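Exopolygalacturonase (Yersinia enterocolitica, PDB 2UVE) probably removes galacturonate units from the ends of polygalacturonate chains by hydrolysis, as a family 28 glycoside hydrolase. Local coordinates at residues I438-H443 with L465-T470. Sequence-based numbering, arbitrary orientation.
Sequences IVTGSH and LRAKST. With SO4 (sulfate ion), chain Q.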
# COMPACT_ATOMS: atom_id res chain seq x y z
N ILE A 438 -2.95 5.41 -4.58
CA ILE A 438 -3.57 4.15 -5.00
C ILE A 438 -3.29 4.03 -6.50
O ILE A 438 -3.80 4.84 -7.28
CB ILE A 438 -5.15 4.12 -4.77
CG1 ILE A 438 -5.50 4.53 -3.32
CG2 ILE A 438 -5.78 2.71 -5.21
CD1 ILE A 438 -5.16 3.49 -2.29
N VAL A 439 -2.47 3.04 -6.87
CA VAL A 439 -2.03 2.89 -8.25
C VAL A 439 -2.48 1.51 -8.79
O VAL A 439 -2.11 0.50 -8.23
CB VAL A 439 -0.51 3.09 -8.43
CG1 VAL A 439 -0.14 3.01 -9.91
CG2 VAL A 439 -0.07 4.44 -7.87
N THR A 440 -3.31 1.51 -9.84
CA THR A 440 -3.75 0.27 -10.50
C THR A 440 -3.40 0.27 -12.01
O THR A 440 -4.02 0.99 -12.75
CB THR A 440 -5.31 0.09 -10.43
OG1 THR A 440 -5.93 1.08 -11.25
CG2 THR A 440 -5.88 0.21 -9.03
N GLY A 441 -2.40 -0.44 -12.54
CA GLY A 441 -1.24 -0.93 -11.92
C GLY A 441 -0.12 -0.52 -12.86
O GLY A 441 0.91 -0.07 -12.40
N SER A 442 -0.49 -0.48 -14.14
CA SER A 442 0.24 -0.84 -15.43
C SER A 442 0.14 -2.34 -15.77
O SER A 442 -0.34 -2.69 -16.85
CB SER A 442 1.58 -0.15 -15.70
OG SER A 442 2.57 -1.03 -16.24
N HIS A 443 0.45 -3.22 -14.82
CA HIS A 443 0.29 -4.65 -15.01
C HIS A 443 -1.14 -5.06 -14.67
O HIS A 443 -1.47 -5.33 -13.50
CB HIS A 443 1.30 -5.45 -14.17
CG HIS A 443 2.74 -5.23 -14.56
ND1 HIS A 443 3.79 -5.83 -13.89
CD2 HIS A 443 3.30 -4.48 -15.54
CE1 HIS A 443 4.94 -5.48 -14.45
NE2 HIS A 443 4.66 -4.64 -15.44
N LEU A 465 -5.41 8.91 -7.19
CA LEU A 465 -5.76 7.67 -7.84
C LEU A 465 -5.12 7.64 -9.23
O LEU A 465 -5.31 8.55 -10.06
CB LEU A 465 -7.28 7.53 -7.93
CG LEU A 465 -7.90 6.25 -8.53
CD1 LEU A 465 -7.38 4.94 -7.91
CD2 LEU A 465 -9.41 6.32 -8.46
N ARG A 466 -4.27 6.64 -9.45
CA ARG A 466 -3.66 6.45 -10.77
C ARG A 466 -4.04 5.07 -11.38
O ARG A 466 -3.81 4.03 -10.76
CB ARG A 466 -2.16 6.62 -10.69
CG ARG A 466 -1.40 6.40 -12.05
CD ARG A 466 -1.65 7.55 -12.94
NE ARG A 466 -0.82 7.58 -14.14
CZ ARG A 466 -1.24 7.25 -15.36
NH1 ARG A 466 -2.48 6.81 -15.55
NH2 ARG A 466 -0.40 7.34 -16.39
N ALA A 467 -4.65 5.10 -12.57
CA ALA A 467 -5.00 3.90 -13.33
C ALA A 467 -4.33 3.95 -14.68
O ALA A 467 -4.51 4.90 -15.44
CB ALA A 467 -6.50 3.73 -13.47
N LYS A 468 -3.52 2.95 -14.97
CA LYS A 468 -2.72 2.93 -16.20
C LYS A 468 -2.60 1.53 -16.76
O LYS A 468 -2.49 0.56 -16.00
CB LYS A 468 -1.30 3.50 -15.99
CG LYS A 468 -0.56 2.92 -14.74
CD LYS A 468 0.82 3.53 -14.63
CE LYS A 468 1.40 3.29 -13.25
NZ LYS A 468 2.77 3.77 -13.25
N SER A 469 -2.61 1.45 -18.09
CA SER A 469 -2.37 0.21 -18.81
C SER A 469 -2.08 0.50 -20.28
O SER A 469 -2.19 1.64 -20.74
CB SER A 469 -3.56 -0.74 -18.66
OG SER A 469 -3.19 -2.07 -18.93
N THR A 470 -1.68 -0.55 -21.01
CA THR A 470 -1.63 -0.48 -22.47
C THR A 470 -2.42 -1.65 -23.07
O THR A 470 -2.68 -2.66 -22.42
CB THR A 470 -0.18 -0.23 -23.12
OG1 THR A 470 0.41 -1.45 -23.62
CG2 THR A 470 0.77 0.48 -22.21
S SO4 Q . 4.79 1.15 -15.53
O1 SO4 Q . 4.34 1.02 -14.08
O2 SO4 Q . 4.40 2.54 -16.01
O3 SO4 Q . 6.21 1.14 -15.50
O4 SO4 Q . 3.98 0.25 -16.27
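Ile438 to Gly441 runs alongside Leu465 to Thr470 in parallel, the strand axes 4.7 Å apart at closest and 11° from alignment, in a register pairing Ile438 with Leu465, Val439 with Arg466 and Thr440 with Ala467. Four backbone hydrogen bonds of 2.7 to 3.0 Å link segments 438-443 and 465-470: Arg466 N to Ile438 O, Thr440 N to Arg466 O, Lys468 N to Thr440 O and Ser442 N to Lys468 O. The last is the most bent (133° at the hydrogen), and it follows the cis peptide between Thr440 and Gly441, where the pairing turns irregular: the CA atoms of Gly441 and Lys468 lie 6.0 Å apart, wider than in the three pairs before. On one face of the sheet, Ile438 CG2 touches Leu465 CD1 at 3.9 Å, and further along Thr440 OG1, near Ala467 CB, is buried with no hydrogen-bond partner in the model. Phe482, on strand 476-490 of another face of the helix, touches both Ile438 and Leu465, marking this as the inward side. The other face carries Val439, Arg466 and Lys468. Lys468 starts with CG between its backbone N and carbonyl carbon (chi1 48°) and is extended beyond, which lays CE 3.7 Å from Val439 CG1. Its NZ reaches O1 of a sulfate, probably from the crystallisation liquor, at 3.3 Å, with a weak bond to O2; the implausibly close approach of Ser442 OG to the ion makes its exact position doubtful. Lys468 CB sits over one face of the Arg466 guanidinium, toward its rim, while NH1 bonds to Thr498 on strand 493-500. Parallel strands stacked in register on successive turns, flanked by 405-408 and 493-500, are the hallmark of the right-handed parallel beta-helix of family 28 glycoside hydrolases.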